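Local atomic coordinates of probable ss-1,3-N-acetylglucosaminyltransferase (Staphylococcus aureus subsp. aureus N315, PDB entry 6H21), a protein that is a probable glycosyltransferase, with a family 2 catalytic domain of the GT-A fold joined to a TarS-type linker domain. Residues Lys20-Met26 with Thr50-Ile56; Ile168-Leu172 with Lys273-Arg277; Leu207-Tyr213 with Ile255-Tyr261. All coordinates share one frame; numbering follows the deposited sequence.

Interaction 1. Residues Lys20-Met26 with Thr50-Ile56; sequences KKVSVIM and TDYELII
Ser23 and Glu53 face each other across two parallel strands and are joined by a short bond, the hydroxyl OG of Ser23 lying 2.5 Å from OE2 of Glu53. The carboxylate receives this hydroxyl on its anti lone pair, the one turned away from OE1, while OE1 makes a salt bridge with Arg79; Ser23 OG is also hydrogen-bonded to Ser101. Glu53 reaches the serine because its CG sits between the backbone N and carbonyl carbon (chi1 56°) and the chain then runs out extended. Beneath these side chains the backbones form a regular parallel ladder. Glu53 N donates to Val22 O and Glu53 O accepts from Val24 N; one step on, Ile55 N meets Val24 O at 2.7 Å with an N-H...O angle of 171°, and Ile55 O takes the N-H of Met26. Strands 22-28 and 52-58 belong to a beta-alpha-beta unit whose crossover runs through helix 35-43, at the start of the Rossmann-like sheet of the GT-A fold. On its other edge strand 22-28 pairs with strand 105-108, where backbone bonds join Ser23 to Tyr105 and Phe107, and Ile25 to Phe107. The face bearing Val24, Leu54 and Met26 is apolar: Leu54 CD1 lies 3.8 Å from Val24 CG1, and the bent end of Met26 brings CE to 3.8 Å from Ile56 CG1. The Tyr52 hydroxyl is satisfied by a hydrogen bond with Val42 O. Before the strands begin, two lysines grip residues 50 and 51. Lys20, bent at chi2 (-73°), sends NZ to the carbonyl oxygen of Thr50 at 2.9 Å. Lys21 gives its backbone N-H to Asp51 O, 2.9 Å away, and its extended side chain runs alongside that of Asp51 to a weak salt bridge, NZ to OD2 3.4 Å.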
loop_
_atom_site.group_PDB
_atom_site.type_symbol
_atom_site.label_atom_id
_atom_site.label_comp_id
_atom_site.label_asym_id
_atom_site.label_seq_id
_atom_site.Cartn_x
_atom_site.Cartn_y
_atom_site.Cartn_z
ATOM N N LYS C 20 -23.737 52.511 -14.951
ATOM C CA LYS C 20 -22.402 52.563 -14.368
ATOM C C LYS C 20 -21.505 51.541 -15.074
ATOM O O LYS C 20 -21.986 50.510 -15.544
ATOM C CB LYS C 20 -22.447 52.237 -12.874
ATOM C CG LYS C 20 -23.351 53.121 -12.027
ATOM C CD LYS C 20 -22.807 54.501 -11.801
ATOM C CE LYS C 20 -23.692 55.323 -10.892
ATOM N NZ LYS C 20 -23.454 56.771 -11.085
ATOM N N LYS C 21 -20.204 51.846 -15.134
ATOM C CA LYS C 21 -19.196 50.915 -15.617
ATOM C C LYS C 21 -19.030 49.750 -14.630
ATOM O O LYS C 21 -18.819 48.603 -15.056
ATOM C CB LYS C 21 -17.846 51.617 -15.789
ATOM C CG LYS C 21 -17.788 52.671 -16.888
ATOM C CD LYS C 21 -16.437 53.354 -16.950
ATOM C CE LYS C 21 -16.294 54.308 -18.117
ATOM N NZ LYS C 21 -14.940 54.902 -18.163
ATOM N N VAL C 22 -19.099 50.058 -13.324
ATOM C CA VAL C 22 -18.794 49.103 -12.247
ATOM C C VAL C 22 -19.675 49.367 -11.018
ATOM O O VAL C 22 -19.781 50.506 -10.560
ATOM C CB VAL C 22 -17.309 49.163 -11.841
ATOM C CG1 VAL C 22 -16.997 48.155 -10.744
ATOM C CG2 VAL C 22 -16.379 48.967 -13.025
ATOM N N SER C 23 -20.253 48.281 -10.482
ATOM C CA SER C 23 -20.781 48.185 -9.121
ATOM C C SER C 23 -19.837 47.347 -8.243
ATOM O O SER C 23 -19.681 46.152 -8.477
ATOM C CB SER C 23 -22.153 47.562 -9.109
ATOM O OG SER C 23 -23.076 48.336 -9.854
ATOM N N VAL C 24 -19.248 47.967 -7.213
ATOM C CA VAL C 24 -18.573 47.231 -6.161
ATOM C C VAL C 24 -19.634 46.753 -5.164
ATOM O O VAL C 24 -20.404 47.554 -4.635
ATOM C CB VAL C 24 -17.477 48.068 -5.482
ATOM C CG1 VAL C 24 -16.733 47.278 -4.416
ATOM C CG2 VAL C 24 -16.505 48.628 -6.501
ATOM N N ILE C 25 -19.672 45.433 -4.939
ATOM C CA ILE C 25 -20.632 44.787 -4.066
ATOM C C ILE C 25 -19.878 44.308 -2.824
ATOM O O ILE C 25 -19.030 43.422 -2.915
ATOM C CB ILE C 25 -21.352 43.638 -4.801
ATOM C CG1 ILE C 25 -22.093 44.154 -6.040
ATOM C CG2 ILE C 25 -22.272 42.881 -3.853
ATOM C CD1 ILE C 25 -22.704 43.077 -6.906
ATOM N N MET C 26 -20.192 44.908 -1.675
ATOM C CA MET C 26 -19.492 44.629 -0.429
ATOM C C MET C 26 -20.488 44.222 0.651
ATOM O O MET C 26 -21.187 45.071 1.201
ATOM C CB MET C 26 -18.708 45.856 0.045
ATOM C CG MET C 26 -17.895 45.594 1.294
ATOM S SD MET C 26 -16.914 47.028 1.800
ATOM C CE MET C 26 -18.202 48.176 2.271
ATOM N N THR C 50 -18.582 59.305 -10.839
ATOM C CA THR C 50 -19.892 59.118 -11.449
ATOM C C THR C 50 -19.957 57.789 -12.227
ATOM O O THR C 50 -21.058 57.317 -12.545
ATOM C CB THR C 50 -20.238 60.314 -12.350
ATOM O OG1 THR C 50 -19.295 60.366 -13.422
ATOM C CG2 THR C 50 -20.215 61.633 -11.612
ATOM N N ASP C 51 -18.802 57.169 -12.528
ATOM C CA ASP C 51 -18.747 55.969 -13.393
ATOM C C ASP C 51 -18.886 54.664 -12.597
ATOM O O ASP C 51 -18.878 53.584 -13.179
ATOM C CB ASP C 51 -17.431 55.903 -14.171
ATOM C CG ASP C 51 -17.359 56.841 -15.362
ATOM O OD1 ASP C 51 -18.425 57.332 -15.800
ATOM O OD2 ASP C 51 -16.227 57.075 -15.835
ATOM N N TYR C 52 -18.958 54.742 -11.269
ATOM C CA TYR C 52 -19.066 53.518 -10.490
ATOM C C TYR C 52 -19.856 53.787 -9.210
ATOM O O TYR C 52 -20.067 54.922 -8.835
ATOM C CB TYR C 52 -17.675 52.932 -10.234
ATOM C CG TYR C 52 -16.859 53.627 -9.174
ATOM C CD1 TYR C 52 -16.039 54.697 -9.488
ATOM C CD2 TYR C 52 -16.924 53.223 -7.846
ATOM C CE1 TYR C 52 -15.302 55.349 -8.515
ATOM C CE2 TYR C 52 -16.190 53.860 -6.860
ATOM C CZ TYR C 52 -15.372 54.924 -7.198
ATOM O OH TYR C 52 -14.628 55.537 -6.245
ATOM N N GLU C 53 -20.257 52.701 -8.545
ATOM C CA GLU C 53 -20.977 52.787 -7.306
ATOM C C GLU C 53 -20.428 51.725 -6.356
ATOM O O GLU C 53 -19.941 50.694 -6.787
ATOM C CB GLU C 53 -22.482 52.586 -7.517
ATOM C CG GLU C 53 -22.860 51.287 -8.222
ATOM C CD GLU C 53 -24.343 51.115 -8.536
ATOM O OE1 GLU C 53 -25.122 52.046 -8.265
ATOM O OE2 GLU C 53 -24.720 50.060 -9.052
ATOM N N LEU C 54 -20.561 51.997 -5.066
ATOM C CA LEU C 54 -20.360 51.010 -4.056
ATOM C C LEU C 54 -21.733 50.654 -3.474
ATOM O O LEU C 54 -22.486 51.545 -3.029
ATOM C CB LEU C 54 -19.417 51.588 -3.004
ATOM C CG LEU C 54 -19.300 50.769 -1.727
ATOM C CD1 LEU C 54 -18.732 49.394 -2.015
ATOM C CD2 LEU C 54 -18.452 51.512 -0.716
ATOM N N ILE C 55 -22.072 49.359 -3.547
ATOM C CA ILE C 55 -23.288 48.817 -2.952
ATOM C C ILE C 55 -22.872 48.063 -1.691
ATOM O O ILE C 55 -22.202 47.053 -1.790
ATOM C CB ILE C 55 -24.055 47.896 -3.930
ATOM C CG1 ILE C 55 -24.336 48.577 -5.273
ATOM C CG2 ILE C 55 -25.332 47.375 -3.284
ATOM C CD1 ILE C 55 -24.879 47.650 -6.346
ATOM N N ILE C 56 -23.277 48.566 -0.525
ATOM C CA ILE C 56 -23.020 47.888 0.747
ATOM C C ILE C 56 -24.289 47.133 1.170
ATOM O O ILE C 56 -25.365 47.718 1.321
ATOM C CB ILE C 56 -22.565 48.873 1.840
ATOM C CG1 ILE C 56 -21.458 49.808 1.341
ATOM C CG2 ILE C 56 -22.151 48.109 3.090
ATOM C CD1 ILE C 56 -21.064 50.893 2.323
#

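Interaction 2. Residues Ile168-Leu172 with Lys273-Arg277; sequences IFYAL and KYTTR
Tyr170 lays one face of its ring over the aliphatic part of Arg277, whose CG stands 4.1 Å from the ring centroid and only 17° off the normal, a CH-pi contact. The arginine chain runs antiparallel to the tyrosine, past its ring. This is packing between a short 3-10 turn at residues 168-170, in the family 2 glycosyltransferase region, and helix 264-281 of the TarS-type linker region. Beside it, Phe169 and Tyr274 make a T-shaped pair: the edge of the tyrosine is directed at the face of the phenylalanine, with centroids 5.8 Å apart and planes at 84°. Tyr274 CB lies 4.0 Å from Phe169 CE2. With CG opposite the backbone N (chi1 -177°), the tyrosine ring runs on past the phenylalanine to Leu172, whose CD1 touches its edge. Its hydroxyl ends at Gln200 on helix 198-207. Arg277 CG also packs against the carbonyl oxygen of Phe169. The polar link across the contact passes through a water, which donates to the carbonyl oxygen of Lys273 and lies 2.7 Å from Tyr170 OH, a hydroxyl that also bonds to Arg280 NH1.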
loop_
_atom_site.group_PDB
_atom_site.type_symbol
_atom_site.label_atom_id
_atom_site.label_comp_id
_atom_site.label_asym_id
_atom_site.label_seq_id
_atom_site.Cartn_x
_atom_site.Cartn_y
_atom_site.Cartn_z
ATOM N N ILE C 168 -6.228 28.868 -13.628
ATOM C CA ILE C 168 -7.355 29.644 -13.090
ATOM C C ILE C 168 -8.073 28.824 -12.009
ATOM O O ILE C 168 -8.627 29.413 -11.084
ATOM C CB ILE C 168 -8.303 30.137 -14.209
ATOM C CG1 ILE C 168 -7.530 30.925 -15.264
ATOM C CG2 ILE C 168 -9.465 30.955 -13.655
ATOM C CD1 ILE C 168 -8.407 31.609 -16.288
ATOM N N PHE C 169 -8.008 27.485 -12.075
ATOM C CA PHE C 169 -8.641 26.651 -11.043
ATOM C C PHE C 169 -7.959 26.791 -9.674
ATOM O O PHE C 169 -8.482 26.295 -8.692
ATOM C CB PHE C 169 -8.648 25.171 -11.430
ATOM C CG PHE C 169 -9.744 24.774 -12.381
ATOM C CD1 PHE C 169 -10.857 25.566 -12.581
ATOM C CD2 PHE C 169 -9.654 23.581 -13.074
ATOM C CE1 PHE C 169 -11.845 25.188 -13.480
ATOM C CE2 PHE C 169 -10.655 23.189 -13.954
ATOM C CZ PHE C 169 -11.758 23.980 -14.138
ATOM N N TYR C 170 -6.826 27.491 -9.611
ATOM C CA TYR C 170 -6.135 27.737 -8.350
ATOM C C TYR C 170 -6.391 29.169 -7.851
ATOM O O TYR C 170 -5.742 29.611 -6.934
ATOM C CB TYR C 170 -4.643 27.428 -8.535
ATOM C CG TYR C 170 -4.407 25.967 -8.811
ATOM C CD1 TYR C 170 -4.586 25.448 -10.082
ATOM C CD2 TYR C 170 -4.092 25.087 -7.789
ATOM C CE1 TYR C 170 -4.423 24.099 -10.341
ATOM C CE2 TYR C 170 -3.920 23.736 -8.033
ATOM C CZ TYR C 170 -4.088 23.238 -9.310
ATOM O OH TYR C 170 -3.922 21.908 -9.557
ATOM N N ALA C 171 -7.329 29.881 -8.478
ATOM C CA ALA C 171 -7.632 31.272 -8.167
ATOM C C ALA C 171 -9.134 31.515 -8.370
ATOM O O ALA C 171 -9.556 32.304 -9.206
ATOM C CB ALA C 171 -6.789 32.181 -9.038
ATOM N N LEU C 172 -9.935 30.836 -7.555
ATOM C CA LEU C 172 -11.352 30.715 -7.772
ATOM C C LEU C 172 -12.165 31.593 -6.810
ATOM O O LEU C 172 -13.398 31.470 -6.770
ATOM C CB LEU C 172 -11.718 29.240 -7.613
ATOM C CG LEU C 172 -11.329 28.340 -8.774
ATOM C CD1 LEU C 172 -11.745 26.910 -8.477
ATOM C CD2 LEU C 172 -11.919 28.819 -10.089
ATOM N N LYS C 273 -8.508 18.292 -14.234
ATOM C CA LYS C 273 -7.721 19.385 -13.690
ATOM C C LYS C 273 -8.326 19.873 -12.371
ATOM O O LYS C 273 -7.584 20.233 -11.439
ATOM C CB LYS C 273 -7.594 20.506 -14.719
ATOM C CG LYS C 273 -6.792 20.110 -15.955
ATOM C CD LYS C 273 -5.348 19.760 -15.662
ATOM C CE LYS C 273 -4.718 18.989 -16.806
ATOM N NZ LYS C 273 -3.257 18.827 -16.607
ATOM N N TYR C 274 -9.659 19.871 -12.270
ATOM C CA TYR C 274 -10.301 20.304 -11.024
ATOM C C TYR C 274 -10.016 19.263 -9.927
ATOM O O TYR C 274 -9.740 19.625 -8.777
ATOM C CB TYR C 274 -11.808 20.578 -11.153
ATOM C CG TYR C 274 -12.335 21.084 -9.839
ATOM C CD1 TYR C 274 -12.149 22.403 -9.466
ATOM C CD2 TYR C 274 -12.842 20.212 -8.898
ATOM C CE1 TYR C 274 -12.524 22.863 -8.211
ATOM C CE2 TYR C 274 -13.182 20.648 -7.624
ATOM C CZ TYR C 274 -13.031 21.979 -7.276
ATOM O OH TYR C 274 -13.373 22.406 -6.018
ATOM N N THR C 275 -10.104 17.978 -10.282
ATOM C CA THR C 275 -9.829 16.901 -9.338
ATOM C C THR C 275 -8.414 17.073 -8.758
ATOM O O THR C 275 -8.214 16.920 -7.562
ATOM C CB THR C 275 -10.047 15.519 -9.972
ATOM O OG1 THR C 275 -11.419 15.371 -10.356
ATOM C CG2 THR C 275 -9.671 14.407 -9.015
ATOM N N THR C 276 -7.442 17.393 -9.617
ATOM C CA THR C 276 -6.066 17.645 -9.205
ATOM C C THR C 276 -6.033 18.789 -8.187
ATOM O O THR C 276 -5.437 18.662 -7.123
ATOM C CB THR C 276 -5.148 17.938 -10.401
ATOM O OG1 THR C 276 -5.221 16.836 -11.310
ATOM C CG2 THR C 276 -3.703 18.170 -10.009
ATOM N N ARG C 277 -6.689 19.903 -8.518
ATOM C CA ARG C 277 -6.774 21.043 -7.611
ATOM C C ARG C 277 -7.379 20.610 -6.265
ATOM O O ARG C 277 -6.903 21.032 -5.203
ATOM C CB ARG C 277 -7.586 22.175 -8.253
ATOM C CG ARG C 277 -7.809 23.376 -7.345
ATOM C CD ARG C 277 -9.161 23.339 -6.669
ATOM N NE ARG C 277 -9.126 24.119 -5.436
ATOM C CZ ARG C 277 -9.810 23.820 -4.336
ATOM N NH1 ARG C 277 -9.594 24.525 -3.236
ATOM N NH2 ARG C 277 -10.679 22.812 -4.334
HETATM O O HOH W 1 -5.053 21.154 -11.928
#

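Interaction 3. Residues Leu207-Tyr213 with Ile255-Tyr261; sequences LMNSKNY and IYKSPIY
Two bends in the side chain of Met208, at chi2 (-54°) and chi3 (103°), curl its thioether back between Ile255 and Tyr261, while chi1 of Ser258 (174°) swings OG away from its own N and toward the carbonyl oxygen of Met208. The sulfur SD lies 3.9 Å from Tyr261 CD2, approaching the ring obliquely, a Met-aromatic contact in which the two side chains cross at about a right angle. On its other flank SD packs against the CA and CG1 of Ile255. The serine hydroxyl gives its proton to Met208 O, 2.8 Å away, in the carbonyl plane and on a lone pair. The same OG accepts the backbone N-H of Tyr261 at 2.9 Å, so it forms an ST motif just beyond helix 242-256 that ties the turn to the other segment. The partner segment opens with a type I beta turn, Leu207 to Ser210, at the end of helix 198-207; the contact thus joins the loops leaving two helices, one of them belonging to the TarS-type linker region. Pro259 and Ile260 pack over the turn, with Ile260 CG1 3.4 Å from Met208 O and Pro259 CG 3.2 Å from Asn209 OD1. The side-chain nitrogen ND2 of Asn209 is hydrogen-bonded to Glu205 O. At the far end two phenols come from opposite directions, and Tyr261 OH meets Tyr213 OH at 2.6 Å, each hydroxyl lying in the plane of the other ring at its edge. Tyr213 OH is also 2.8 Å from Leu207 O, making a short polar chain from ring to ring to backbone. The Tyr213 ring is sandwiched, with the carbonyl oxygen of Lys211 over the centre of one face and Leu207 CD2 over the rim of the other.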
loop_
_atom_site.group_PDB
_atom_site.type_symbol
_atom_site.label_atom_id
_atom_site.label_comp_id
_atom_site.label_asym_id
_atom_site.label_seq_id
_atom_site.Cartn_x
_atom_site.Cartn_y
_atom_site.Cartn_z
ATOM N N LEU C 207 -17.157 30.822 -15.345
ATOM C CA LEU C 207 -16.116 30.390 -16.328
ATOM C C LEU C 207 -16.726 29.494 -17.422
ATOM O O LEU C 207 -16.374 29.610 -18.583
ATOM C CB LEU C 207 -14.983 29.644 -15.601
ATOM C CG LEU C 207 -14.051 30.498 -14.744
ATOM C CD1 LEU C 207 -13.145 29.614 -13.898
ATOM C CD2 LEU C 207 -13.224 31.442 -15.605
ATOM N N MET C 208 -17.642 28.605 -17.028
ATOM C CA MET C 208 -18.225 27.607 -17.899
ATOM C C MET C 208 -19.286 28.243 -18.825
ATOM O O MET C 208 -19.739 27.614 -19.779
ATOM C CB MET C 208 -18.864 26.494 -17.060
ATOM C CG MET C 208 -17.851 25.620 -16.282
ATOM S SD MET C 208 -16.566 24.900 -17.337
ATOM C CE MET C 208 -15.148 25.933 -16.980
ATOM N N ASN C 209 -19.654 29.496 -18.561
ATOM C CA ASN C 209 -20.635 30.217 -19.360
ATOM C C ASN C 209 -19.991 31.441 -20.021
ATOM O O ASN C 209 -20.681 32.269 -20.530
ATOM C CB ASN C 209 -21.830 30.608 -18.497
ATOM C CG ASN C 209 -22.692 29.403 -18.213
ATOM O OD1 ASN C 209 -23.405 28.942 -19.104
ATOM N ND2 ASN C 209 -22.587 28.851 -17.014
ATOM N N SER C 210 -18.661 31.526 -20.048
ATOM C CA SER C 210 -18.010 32.687 -20.669
ATOM C C SER C 210 -16.727 32.235 -21.368
ATOM O O SER C 210 -16.261 31.134 -21.132
ATOM C CB SER C 210 -17.748 33.766 -19.651
ATOM O OG SER C 210 -16.840 33.311 -18.658
ATOM N N LYS C 211 -16.192 33.094 -22.240
ATOM C CA LYS C 211 -15.102 32.716 -23.149
ATOM C C LYS C 211 -13.824 33.516 -22.846
ATOM O O LYS C 211 -12.734 32.979 -22.927
ATOM C CB LYS C 211 -15.540 32.912 -24.605
ATOM N N ASN C 212 -13.976 34.794 -22.497
ATOM C CA ASN C 212 -12.905 35.760 -22.552
ATOM C C ASN C 212 -12.483 36.141 -21.134
ATOM O O ASN C 212 -13.225 36.827 -20.420
ATOM C CB ASN C 212 -13.349 37.003 -23.333
ATOM C CG ASN C 212 -13.553 36.721 -24.808
ATOM O OD1 ASN C 212 -13.142 35.677 -25.306
ATOM N ND2 ASN C 212 -14.172 37.654 -25.515
ATOM N N TYR C 213 -11.282 35.720 -20.736
ATOM C CA TYR C 213 -10.796 36.029 -19.390
ATOM C C TYR C 213 -9.467 36.778 -19.503
ATOM O O TYR C 213 -8.608 36.411 -20.317
ATOM C CB TYR C 213 -10.629 34.764 -18.544
ATOM C CG TYR C 213 -11.518 33.602 -18.891
ATOM C CD1 TYR C 213 -12.888 33.662 -18.716
ATOM C CD2 TYR C 213 -10.976 32.418 -19.355
ATOM C CE1 TYR C 213 -13.699 32.580 -19.034
ATOM C CE2 TYR C 213 -11.764 31.330 -19.671
ATOM C CZ TYR C 213 -13.130 31.402 -19.484
ATOM O OH TYR C 213 -13.897 30.322 -19.790
ATOM N N ILE C 255 -19.203 21.934 -14.986
ATOM C CA ILE C 255 -18.228 21.641 -16.021
ATOM C C ILE C 255 -18.878 20.796 -17.123
ATOM O O ILE C 255 -18.747 21.080 -18.318
ATOM C CB ILE C 255 -17.003 20.947 -15.412
ATOM C CG1 ILE C 255 -16.185 21.931 -14.578
ATOM C CG2 ILE C 255 -16.169 20.270 -16.494
ATOM C CD1 ILE C 255 -15.055 21.286 -13.814
ATOM N N TYR C 256 -19.601 19.753 -16.716
ATOM C CA TYR C 256 -20.101 18.766 -17.676
ATOM C C TYR C 256 -21.314 19.283 -18.448
ATOM O O TYR C 256 -21.647 18.684 -19.478
ATOM C CB TYR C 256 -20.376 17.423 -17.004
ATOM C CG TYR C 256 -19.145 16.563 -16.949
ATOM C CD1 TYR C 256 -18.749 15.826 -18.059
ATOM C CD2 TYR C 256 -18.346 16.530 -15.817
ATOM C CE1 TYR C 256 -17.610 15.041 -18.024
ATOM C CE2 TYR C 256 -17.195 15.770 -15.777
ATOM C CZ TYR C 256 -16.824 15.030 -16.885
ATOM O OH TYR C 256 -15.705 14.270 -16.813
ATOM N N LYS C 257 -21.937 20.379 -17.975
ATOM C CA LYS C 257 -23.018 21.061 -18.706
ATOM C C LYS C 257 -22.511 22.323 -19.419
ATOM O O LYS C 257 -23.316 23.078 -19.882
ATOM C CB LYS C 257 -24.139 21.567 -17.785
ATOM C CG LYS C 257 -25.117 20.518 -17.279
ATOM C CD LYS C 257 -25.727 20.921 -15.938
ATOM N N SER C 258 -21.200 22.584 -19.473
ATOM C CA SER C 258 -20.724 23.890 -20.013
ATOM C C SER C 258 -21.188 24.088 -21.460
ATOM O O SER C 258 -20.872 23.259 -22.311
ATOM C CB SER C 258 -19.229 23.980 -19.929
ATOM O OG SER C 258 -18.768 25.152 -20.574
ATOM N N PRO C 259 -21.935 25.165 -21.804
ATOM C CA PRO C 259 -22.208 25.483 -23.209
ATOM C C PRO C 259 -20.994 26.016 -23.991
ATOM O O PRO C 259 -21.014 26.009 -25.203
ATOM C CB PRO C 259 -23.282 26.570 -23.164
ATOM C CG PRO C 259 -23.172 27.170 -21.792
ATOM C CD PRO C 259 -22.598 26.100 -20.887
ATOM N N ILE C 260 -19.956 26.474 -23.287
ATOM C CA ILE C 260 -18.723 26.949 -23.917
ATOM C C ILE C 260 -17.822 25.758 -24.232
ATOM O O ILE C 260 -17.386 25.600 -25.355
ATOM C CB ILE C 260 -17.983 27.959 -23.016
ATOM C CG1 ILE C 260 -18.862 29.155 -22.637
ATOM C CG2 ILE C 260 -16.677 28.399 -23.658
ATOM C CD1 ILE C 260 -19.376 29.951 -23.793
ATOM N N TYR C 261 -17.498 24.985 -23.192
ATOM C CA TYR C 261 -16.661 23.828 -23.310
ATOM C C TYR C 261 -17.577 22.622 -23.548
ATOM O O TYR C 261 -17.912 21.882 -22.632
ATOM C CB TYR C 261 -15.759 23.702 -22.076
ATOM C CG TYR C 261 -14.947 24.945 -21.810
ATOM C CD1 TYR C 261 -13.758 25.174 -22.483
ATOM C CD2 TYR C 261 -15.385 25.917 -20.921
ATOM C CE1 TYR C 261 -13.029 26.338 -22.285
ATOM C CE2 TYR C 261 -14.667 27.087 -20.716
ATOM C CZ TYR C 261 -13.482 27.299 -21.396
ATOM O OH TYR C 261 -12.751 28.432 -21.184
#

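In the fold
Interactions 2 and 3 are neighbours, with centres 15 Å apart, and both bring segments that precede the linker region against residues of helices 242-256 and 264-281 or the loop between them. They meet directly through Leu207, whose CD1 lies 3.9 Å from Ile168 CG2, and through Ile255 CD1, 4.3 Å from Tyr274 CB. Both segments of interaction 3 fall between those of interaction 2 in the sequence. Interaction 1, in the GT-A sheet, stands apart, its centre 29 Å from that of interaction 2, on the opposite side of the chain's centre. Interactions 1 and 2 lie near the bound uridine-diphosphate-N-acetylglucosamine: the side chain of Met26 is about 5 Å from it and that of Arg277 about 8 Å.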